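PDB 6KBY: beta-lactamase from Klebsiella pneumoniae, which probably hydrolyses the beta-lactam ring of antibiotics to a substituted beta-amino acid, as a class C serine enzyme, and here holds adenosine monophosphate in its pocket. Local coordinates for residues N45-Y50 and T233-L238; A78-Y83 and I167-L172; H153-N158 and M299-A304. All blocks are in the same frame, centred on the assembly; numbering follows the deposited sequence.

Interaction 1: N45-Y50 and T233-L238; sequences NYIYNY and TSSDLL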
loop_
_atom_site.group_PDB
_atom_site.type_symbol
_atom_site.label_atom_id
_atom_site.label_comp_id
_atom_site.label_asym_id
_atom_site.label_seq_id
_atom_site.Cartn_x
_atom_site.Cartn_y
_atom_site.Cartn_z
ATOM N N ASN A 45 -17.999 -1.306 10.972
ATOM C CA ASN A 45 -16.806 -2.069 10.644
ATOM C C ASN A 45 -17.046 -3.543 10.924
ATOM O O ASN A 45 -17.574 -3.904 11.983
ATOM C CB ASN A 45 -15.614 -1.564 11.455
ATOM C CG ASN A 45 -15.232 -0.145 11.086
ATOM O OD1 ASN A 45 -15.459 0.300 9.959
ATOM N ND2 ASN A 45 -14.648 0.572 12.031
ATOM N N TYR A 46 -16.654 -4.387 9.975
ATOM C CA TYR A 46 -16.865 -5.822 10.062
ATOM C C TYR A 46 -15.542 -6.512 9.784
ATOM O O TYR A 46 -14.872 -6.189 8.798
ATOM C CB TYR A 46 -17.892 -6.247 9.018
ATOM C CG TYR A 46 -19.166 -5.443 9.080
ATOM C CD1 TYR A 46 -20.117 -5.698 10.057
ATOM C CD2 TYR A 46 -19.428 -4.432 8.167
ATOM C CE1 TYR A 46 -21.292 -4.968 10.125
ATOM C CE2 TYR A 46 -20.608 -3.692 8.228
ATOM C CZ TYR A 46 -21.534 -3.970 9.214
ATOM O OH TYR A 46 -22.716 -3.266 9.304
ATOM N N ILE A 47 -15.158 -7.442 10.649
ATOM C CA ILE A 47 -13.900 -8.169 10.520
ATOM C C ILE A 47 -14.228 -9.649 10.463
ATOM O O ILE A 47 -14.887 -10.168 11.372
ATOM C CB ILE A 47 -12.971 -7.909 11.721
ATOM C CG1 ILE A 47 -12.853 -6.416 12.045
ATOM C CG2 ILE A 47 -11.612 -8.576 11.486
ATOM C CD1 ILE A 47 -12.010 -5.640 11.090
ATOM N N TYR A 48 -13.745 -10.334 9.431
ATOM C CA TYR A 48 -13.988 -11.760 9.244
ATOM C C TYR A 48 -12.648 -12.476 9.153
ATOM O O TYR A 48 -11.808 -12.125 8.317
ATOM C CB TYR A 48 -14.825 -11.998 7.986
ATOM C CG TYR A 48 -16.134 -11.239 8.033
ATOM C CD1 TYR A 48 -17.133 -11.614 8.919
ATOM C CD2 TYR A 48 -16.363 -10.134 7.223
ATOM C CE1 TYR A 48 -18.329 -10.920 8.991
ATOM C CE2 TYR A 48 -17.567 -9.432 7.287
ATOM C CZ TYR A 48 -18.537 -9.836 8.173
ATOM O OH TYR A 48 -19.732 -9.152 8.247
ATOM N N ASN A 49 -12.445 -13.469 10.014
ATOM C CA ASN A 49 -11.198 -14.217 10.079
ATOM C C ASN A 49 -11.430 -15.653 9.640
ATOM O O ASN A 49 -12.462 -16.255 9.968
ATOM C CB ASN A 49 -10.642 -14.193 11.497
ATOM C CG ASN A 49 -10.345 -12.789 11.962
ATOM O OD1 ASN A 49 -9.822 -11.970 11.202
ATOM N ND2 ASN A 49 -10.703 -12.489 13.204
ATOM N N TYR A 50 -10.460 -16.202 8.913
ATOM C CA TYR A 50 -10.601 -17.525 8.317
ATOM C C TYR A 50 -9.308 -18.303 8.480
ATOM O O TYR A 50 -8.230 -17.782 8.187
ATOM C CB TYR A 50 -10.876 -17.411 6.816
ATOM C CG TYR A 50 -12.105 -16.610 6.467
ATOM C CD1 TYR A 50 -12.038 -15.229 6.317
ATOM C CD2 TYR A 50 -13.329 -17.236 6.275
ATOM C CE1 TYR A 50 -13.159 -14.490 5.988
ATOM C CE2 TYR A 50 -14.457 -16.505 5.949
ATOM C CZ TYR A 50 -14.367 -15.133 5.816
ATOM O OH TYR A 50 -15.478 -14.385 5.490
ATOM N N THR A 233 -2.481 -5.641 11.289
ATOM C CA THR A 233 -3.741 -6.366 11.374
ATOM C C THR A 233 -4.750 -5.773 10.398
ATOM O O THR A 233 -4.648 -4.615 9.983
ATOM C CB THR A 233 -4.336 -6.294 12.783
ATOM O OG1 THR A 233 -4.708 -4.939 13.053
ATOM C CG2 THR A 233 -3.345 -6.788 13.836
ATOM N N SER A 234 -5.756 -6.579 10.058
ATOM C CA SER A 234 -6.828 -6.057 9.219
ATOM C C SER A 234 -7.577 -4.925 9.912
ATOM O O SER A 234 -8.028 -3.985 9.250
ATOM C CB SER A 234 -7.787 -7.178 8.832
ATOM O OG SER A 234 -8.426 -7.702 9.979
ATOM N N SER A 235 -7.693 -4.976 11.242
ATOM C CA SER A 235 -8.372 -3.903 11.964
ATOM C C SER A 235 -7.598 -2.593 11.888
ATOM O O SER A 235 -8.194 -1.525 11.703
ATOM C CB SER A 235 -8.595 -4.322 13.413
ATOM O OG SER A 235 -9.527 -5.389 13.486
ATOM N N ASP A 236 -6.274 -2.649 12.046
ATOM C CA ASP A 236 -5.483 -1.429 11.894
ATOM C C ASP A 236 -5.583 -0.881 10.478
ATOM O O ASP A 236 -5.678 0.335 10.282
ATOM C CB ASP A 236 -4.015 -1.671 12.253
ATOM C CG ASP A 236 -3.705 -1.388 13.715
ATOM O OD1 ASP A 236 -4.638 -1.368 14.551
ATOM O OD2 ASP A 236 -2.507 -1.207 14.031
ATOM N N LEU A 237 -5.539 -1.758 9.473
ATOM C CA LEU A 237 -5.666 -1.265 8.107
ATOM C C LEU A 237 -7.059 -0.734 7.820
ATOM O O LEU A 237 -7.204 0.204 7.032
ATOM C CB LEU A 237 -5.280 -2.334 7.095
ATOM C CG LEU A 237 -3.781 -2.564 6.961
ATOM C CD1 LEU A 237 -3.524 -3.733 6.018
ATOM C CD2 LEU A 237 -3.054 -1.311 6.474
ATOM N N LEU A 238 -8.095 -1.302 8.439
ATOM C CA LEU A 238 -9.416 -0.716 8.249
ATOM C C LEU A 238 -9.477 0.680 8.855
ATOM O O LEU A 238 -10.110 1.581 8.292
ATOM C CB LEU A 238 -10.508 -1.619 8.815
ATOM C CG LEU A 238 -11.928 -1.274 8.348
ATOM C CD1 LEU A 238 -12.082 -1.501 6.845
ATOM C CD2 LEU A 238 -12.963 -2.069 9.126
#

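Interaction 2: A78-Y83 and I167-L172; sequences ATLASY and IAAKSL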
loop_
_atom_site.group_PDB
_atom_site.type_symbol
_atom_site.label_atom_id
_atom_site.label_comp_id
_atom_site.label_asym_id
_atom_site.label_seq_id
_atom_site.Cartn_x
_atom_site.Cartn_y
_atom_site.Cartn_z
ATOM N N ALA A 78 4.351 7.256 1.225
ATOM C CA ALA A 78 3.699 8.418 0.629
ATOM C C ALA A 78 3.009 9.269 1.682
ATOM O O ALA A 78 3.073 10.505 1.622
ATOM C CB ALA A 78 2.700 7.984 -0.441
ATOM N N THR A 79 2.305 8.640 2.629
ATOM C CA THR A 79 1.665 9.420 3.682
ATOM C C THR A 79 2.700 10.212 4.471
ATOM O O THR A 79 2.468 11.375 4.815
ATOM C CB THR A 79 0.831 8.511 4.589
ATOM O OG1 THR A 79 -0.174 7.846 3.811
ATOM C CG2 THR A 79 0.132 9.323 5.675
ATOM N N LEU A 80 3.865 9.614 4.728
ATOM C CA LEU A 80 4.925 10.340 5.422
ATOM C C LEU A 80 5.435 11.512 4.595
ATOM O O LEU A 80 5.634 12.611 5.126
ATOM C CB LEU A 80 6.069 9.392 5.787
ATOM C CG LEU A 80 7.119 10.042 6.695
ATOM C CD1 LEU A 80 6.566 10.274 8.098
ATOM C CD2 LEU A 80 8.394 9.210 6.738
ATOM N N ALA A 81 5.658 11.301 3.296
ATOM C CA ALA A 81 6.092 12.404 2.441
ATOM C C ALA A 81 5.048 13.509 2.396
ATOM O O ALA A 81 5.385 14.701 2.423
ATOM C CB ALA A 81 6.389 11.890 1.034
ATOM N N SER A 82 3.771 13.131 2.329
ATOM C CA SER A 82 2.700 14.113 2.327
ATOM C C SER A 82 2.652 14.868 3.650
ATOM O O SER A 82 2.430 16.087 3.674
ATOM C CB SER A 82 1.381 13.399 2.042
ATOM O OG SER A 82 0.330 14.326 1.916
ATOM N N TYR A 83 2.877 14.163 4.762
ATOM C CA TYR A 83 2.936 14.818 6.063
ATOM C C TYR A 83 4.085 15.814 6.121
ATOM O O TYR A 83 3.918 16.944 6.595
ATOM C CB TYR A 83 3.062 13.756 7.154
ATOM C CG TYR A 83 3.143 14.301 8.557
ATOM C CD1 TYR A 83 2.028 14.847 9.176
ATOM C CD2 TYR A 83 4.327 14.237 9.277
ATOM C CE1 TYR A 83 2.098 15.338 10.469
ATOM C CE2 TYR A 83 4.406 14.724 10.568
ATOM C CZ TYR A 83 3.289 15.269 11.157
ATOM O OH TYR A 83 3.357 15.755 12.443
ATOM N N ILE A 167 13.751 10.481 1.930
ATOM C CA ILE A 167 13.744 11.937 1.867
ATOM C C ILE A 167 12.735 12.508 2.850
ATOM O O ILE A 167 13.012 13.488 3.553
ATOM C CB ILE A 167 13.457 12.386 0.423
ATOM C CG1 ILE A 167 14.666 12.106 -0.467
ATOM C CG2 ILE A 167 13.084 13.859 0.370
ATOM C CD1 ILE A 167 14.359 12.206 -1.952
ATOM N N ALA A 168 11.546 11.908 2.914
ATOM C CA ALA A 168 10.524 12.388 3.835
ATOM C C ALA A 168 11.018 12.330 5.274
ATOM O O ALA A 168 10.880 13.299 6.027
ATOM C CB ALA A 168 9.258 11.555 3.672
ATOM N N ALA A 169 11.595 11.196 5.674
ATOM C CA ALA A 169 12.059 11.059 7.051
ATOM C C ALA A 169 13.165 12.059 7.358
ATOM O O ALA A 169 13.143 12.726 8.399
ATOM C CB ALA A 169 12.534 9.631 7.309
ATOM N N LYS A 170 14.136 12.188 6.452
ATOM C CA LYS A 170 15.227 13.129 6.681
ATOM C C LYS A 170 14.699 14.547 6.848
ATOM O O LYS A 170 15.185 15.302 7.702
ATOM C CB LYS A 170 16.232 13.055 5.532
ATOM C CG LYS A 170 17.431 13.982 5.677
ATOM C CD LYS A 170 18.365 13.500 6.774
ATOM C CE LYS A 170 19.605 14.371 6.873
ATOM N NZ LYS A 170 20.548 13.846 7.897
ATOM N N SER A 171 13.695 14.928 6.053
ATOM C CA SER A 171 13.139 16.271 6.172
ATOM C C SER A 171 12.475 16.498 7.523
ATOM O O SER A 171 12.322 17.654 7.944
ATOM C CB SER A 171 12.149 16.551 5.038
ATOM O OG SER A 171 10.880 15.971 5.285
ATOM N N LEU A 172 12.069 15.427 8.199
ATOM C CA LEU A 172 11.501 15.485 9.537
ATOM C C LEU A 172 12.546 15.252 10.620
ATOM O O LEU A 172 12.191 15.201 11.803
ATOM C CB LEU A 172 10.364 14.465 9.669
ATOM C CG LEU A 172 9.190 14.724 8.726
ATOM C CD1 LEU A 172 8.306 13.498 8.603
ATOM C CD2 LEU A 172 8.377 15.919 9.210
#

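Interaction 3: H153-N158 and M299-A304; sequences HRVYSN and MTKSVA. With AMP (adenosine monophosphate), chain B.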
loop_
_atom_site.group_PDB
_atom_site.type_symbol
_atom_site.label_atom_id
_atom_site.label_comp_id
_atom_site.label_asym_id
_atom_site.label_seq_id
_atom_site.Cartn_x
_atom_site.Cartn_y
_atom_site.Cartn_z
ATOM N N HIS A 153 7.679 8.212 -18.353
ATOM C CA HIS A 153 7.214 6.836 -18.270
ATOM C C HIS A 153 6.996 6.452 -16.819
ATOM O O HIS A 153 7.598 7.017 -15.903
ATOM C CB HIS A 153 8.215 5.877 -18.919
ATOM C CG HIS A 153 8.313 6.038 -20.401
ATOM N ND1 HIS A 153 9.022 7.060 -20.998
ATOM C CD2 HIS A 153 7.749 5.331 -21.407
ATOM C CE1 HIS A 153 8.905 6.961 -22.312
ATOM N NE2 HIS A 153 8.147 5.915 -22.585
ATOM N N ARG A 154 6.133 5.459 -16.626
ATOM C CA ARG A 154 5.885 4.874 -15.319
ATOM C C ARG A 154 6.542 3.503 -15.262
ATOM O O ARG A 154 6.246 2.633 -16.090
ATOM C CB ARG A 154 4.387 4.747 -15.066
ATOM C CG ARG A 154 4.051 4.217 -13.677
ATOM C CD ARG A 154 2.551 3.992 -13.525
ATOM N NE ARG A 154 2.145 3.571 -12.184
ATOM C CZ ARG A 154 2.103 2.310 -11.760
ATOM N NH1 ARG A 154 2.464 1.316 -12.562
ATOM N NH2 ARG A 154 1.702 2.040 -10.522
ATOM N N VAL A 155 7.425 3.323 -14.288
ATOM C CA VAL A 155 8.048 2.047 -13.973
ATOM C C VAL A 155 7.869 1.876 -12.471
ATOM O O VAL A 155 8.519 2.563 -11.681
ATOM C CB VAL A 155 9.535 2.004 -14.357
ATOM C CG1 VAL A 155 10.152 0.690 -13.916
ATOM C CG2 VAL A 155 9.709 2.222 -15.861
ATOM N N TYR A 156 6.958 1.000 -12.077
ATOM C CA TYR A 156 6.740 0.736 -10.661
ATOM C C TYR A 156 8.069 0.346 -10.020
ATOM O O TYR A 156 8.805 -0.490 -10.558
ATOM C CB TYR A 156 5.721 -0.398 -10.563
ATOM C CG TYR A 156 5.254 -0.735 -9.178
ATOM C CD1 TYR A 156 4.280 0.019 -8.546
ATOM C CD2 TYR A 156 5.735 -1.859 -8.528
ATOM C CE1 TYR A 156 3.831 -0.314 -7.284
ATOM C CE2 TYR A 156 5.293 -2.196 -7.261
ATOM C CZ TYR A 156 4.346 -1.407 -6.644
ATOM O OH TYR A 156 3.885 -1.728 -5.385
ATOM N N SER A 157 8.409 0.971 -8.891
ATOM C CA SER A 157 9.776 0.859 -8.386
ATOM C C SER A 157 9.841 0.799 -6.869
ATOM O O SER A 157 9.420 1.740 -6.184
ATOM C CB SER A 157 10.636 2.020 -8.883
ATOM O OG SER A 157 11.953 1.929 -8.352
ATOM N N ASN A 158 10.447 -0.275 -6.354
ATOM C CA ASN A 158 10.781 -0.305 -4.934
ATOM C C ASN A 158 11.865 0.707 -4.596
ATOM O O ASN A 158 11.866 1.269 -3.494
ATOM C CB ASN A 158 11.219 -1.708 -4.531
ATOM C CG ASN A 158 10.087 -2.694 -4.647
ATOM O OD1 ASN A 158 9.107 -2.593 -3.928
ATOM N ND2 ASN A 158 10.167 -3.590 -5.626
ATOM N N MET A 299 5.247 -4.680 -13.449
ATOM C CA MET A 299 6.575 -5.081 -13.887
ATOM C C MET A 299 6.941 -4.600 -15.279
ATOM O O MET A 299 8.027 -4.935 -15.763
ATOM C CB MET A 299 6.731 -6.607 -13.822
ATOM C CG MET A 299 6.605 -7.163 -12.420
ATOM S SD MET A 299 6.669 -8.942 -12.396
ATOM C CE MET A 299 5.029 -9.339 -12.987
ATOM N N THR A 300 6.086 -3.819 -15.928
ATOM C CA THR A 300 6.341 -3.325 -17.269
ATOM C C THR A 300 6.313 -1.804 -17.281
ATOM O O THR A 300 5.613 -1.166 -16.487
ATOM C CB THR A 300 5.292 -3.843 -18.256
ATOM O OG1 THR A 300 3.998 -3.391 -17.846
ATOM C CG2 THR A 300 5.309 -5.372 -18.327
ATOM N N LYS A 301 7.074 -1.229 -18.202
ATOM C CA LYS A 301 7.078 0.212 -18.389
ATOM C C LYS A 301 5.848 0.632 -19.183
ATOM O O LYS A 301 5.432 -0.059 -20.119
ATOM C CB LYS A 301 8.342 0.624 -19.144
ATOM C CG LYS A 301 8.449 2.126 -19.359
ATOM C CD LYS A 301 9.893 2.588 -19.511
ATOM C CE LYS A 301 10.555 2.007 -20.731
ATOM N NZ LYS A 301 11.980 2.461 -20.817
ATOM N N SER A 302 5.258 1.766 -18.807
ATOM C CA SER A 302 4.165 2.363 -19.557
ATOM C C SER A 302 4.437 3.849 -19.751
ATOM O O SER A 302 5.246 4.454 -19.046
ATOM C CB SER A 302 2.824 2.180 -18.836
ATOM O OG SER A 302 2.897 2.679 -17.508
ATOM N N VAL A 303 3.747 4.441 -20.723
ATOM C CA VAL A 303 3.798 5.886 -20.901
ATOM C C VAL A 303 3.043 6.555 -19.760
ATOM O O VAL A 303 1.969 6.094 -19.352
ATOM C CB VAL A 303 3.190 6.255 -22.265
ATOM C CG1 VAL A 303 3.024 7.766 -22.405
ATOM C CG2 VAL A 303 4.050 5.706 -23.392
ATOM N N ALA A 304 3.593 7.650 -19.235
ATOM C CA ALA A 304 2.925 8.442 -18.209
ATOM C C ALA A 304 2.656 9.834 -18.759
ATOM O O ALA A 304 3.499 10.407 -19.455
ATOM C CB ALA A 304 3.781 8.547 -16.948
HETATM P P AMP B . 4.684 -4.862 -3.830
HETATM O O1P AMP B . 4.040 -5.832 -2.888
HETATM O O2P AMP B . 4.059 -4.649 -5.182
HETATM O "O5'" AMP B . 6.227 -5.203 -3.990
HETATM C "C5'" AMP B . 7.028 -5.456 -2.845
HETATM C "C4'" AMP B . 7.411 -6.910 -2.741
HETATM O "O4'" AMP B . 8.343 -7.253 -3.802
HETATM C "C3'" AMP B . 8.137 -7.301 -1.461
HETATM O "O3'" AMP B . 7.259 -7.544 -0.377
HETATM C "C2'" AMP B . 8.950 -8.513 -1.887
HETATM O "O2'" AMP B . 8.129 -9.671 -1.960
HETATM C "C1'" AMP B . 9.349 -8.113 -3.306
HETATM N N9 AMP B . 10.628 -7.378 -3.326
HETATM C C8 AMP B . 10.782 -6.069 -3.628
HETATM N N7 AMP B . 12.089 -5.702 -3.558
HETATM C C5 AMP B . 12.790 -6.797 -3.200
HETATM C C6 AMP B . 14.214 -7.108 -2.948
HETATM N N6 AMP B . 15.164 -6.151 -3.062
HETATM N N1 AMP B . 14.530 -8.376 -2.593
HETATM C C2 AMP B . 13.590 -9.335 -2.473
HETATM N N3 AMP B . 12.277 -9.121 -2.689
HETATM C C4 AMP B . 11.824 -7.896 -3.049
HETATM O O HOH W 1 3.477 1.182 -15.344
HETATM O O HOH W 2 5.632 -0.852 -13.797
#

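Interaction 1: N45-Y50 and T233-L238
I47 reaches from the strand to the first turn of the helix and lays its two branches against two serines. Its CD1 meets S235 OG at 3.5 Å, and its CG2 lies 3.6 Å from S234 OG. With CG1 anti to the carbonyl carbon (chi1 -48°), CD1 is directed to S235 and CG2 to S234. The S234 hydroxyl that I47 covers is not left without a partner, since it is hydrogen-bonded to S36. One turn on, L238 presents CD2 to the amide of N45, 3.5 Å from OD1 and 3.6 Å from CG of that asparagine. The amide spends its polar ends elsewhere, OD1 on T40 and ND2 on Q242. L238 CD2 also lies 4.2 Å from I47 CD1, joining the two patches. T233 caps the helix start, its OG1 accepting from D236 N at 3.0 Å.

This is helix-on-sheet packing of the alpha/beta part of the serine beta-lactamase fold. The axes of strand 45-50 and helix 234-238 run roughly antiparallel, at 154°. Strand 44-50 is an outermost strand: its tyrosines Y46, Y48 and Y50 turn to helix 11-30, while I47 shares with strand 34-41 the face under helix 234-244.

Interaction 2: A78-Y83 and I167-L172
A168 sets its methyl against the backbone of A81, in an alanine-mediated helix-helix contact within the mainly helical part of the serine beta-lactamase fold. Helices 72-86 and 158-171 run in broadly the same direction, their short axes 38° apart and 8.6 Å from each other at closest approach. The tight part is here: A168 CB lies 3.5 Å from A81 CA and 3.9 Å from A81 CB.

L80 widens the buried patch. With CG anti to the backbone N (chi1 -172°), its fork opens toward the second helix; L80 CD2 lies 4.0 Å from A168 CB, while Y176 and A179 of helix 176-187 pack on the same leucine. L80 CD1 is 3.7 Å from L172 CD1, the two leucines sliding past each other in opposite directions. At the C-terminal ends, on the Y83 side, the contact becomes looser and partly exposed. There L172 crosses Y83 at about a right angle, L172 CD1 lying at the ring edge 4.1 Å from Y83 CD2. Y83 also touches M256 and A259 of helix 255-262. Beside L172, S171 OG turns back into its own helix and donates to A168 O at 2.8 Å.

Interaction 3: H153-N158 and M299-A304
R154 and S302 form an antiparallel hydrogen-bonded pair, R154 N giving to S302 O at 2.8 Å and S302 N to R154 O at 3.0 Å, while the neighbouring H153 and V303 form a non-hydrogen-bonded pair.

The side chains of R154 and S302 emerge on the same face of this short ladder, and R154 CB packs 3.5 Å from S302 OG. With CG anti to the backbone N (chi1 -177°) and the chain extended on to NE, R154 NH1 donates to water 1, which lies at the edge of the guanidinium, in plane, 3.0 Å from NH1. The same water is bonded to S302 OG and may also donate to R154 O, so it links the head of the arginine to the facing strand. E280 through a salt bridge and Q275 through NE hold the rest of the group, while S270 bonds the S302 hydroxyl. K301 lies obliquely across H153 and V155: its CD is 3.7 Å from V155 CG2 and touches H153 CB, and its NZ forms a salt bridge with D148. Further along, water 2 accepts from Y156 N and probably donates to T300 O, a water-mediated link beyond the paired residues.

Y156 OH stands 2.9 Å from O2P of AMP and is also hydrogen-bonded to K321; N158 OD1 accepts from K74. Y156 lies in the loop after strand 153-154, and N158 is the first residue of helix 158-171; together they fit the YxN motif of class C beta-lactamases, in the same AMP pocket as S71, the residue bound covalently to the ligand.

Overall arrangement
The three contacts show how one catalytic domain draws distant parts of its chain together. Interactions 1 and 3 lie on opposite sides of the chain's centre, their centres about 31 Å apart, at the two outermost strands of one antiparallel sheet, 44-50 and 153-154. Interaction 2 belongs to the helical part; its centre is about 22 Å from that of interaction 3 and about 27 Å from that of interaction 1. Strand 153-154 and helix 158-171 are successive in the chain, linking interaction 3 to interaction 2. Interaction 3 alone contributes to the AMP pocket, through Y156 and N158. Of the other pocket residues, S71 lies just before helix 72-86 and K74 in its first turn; later turns make interaction 2.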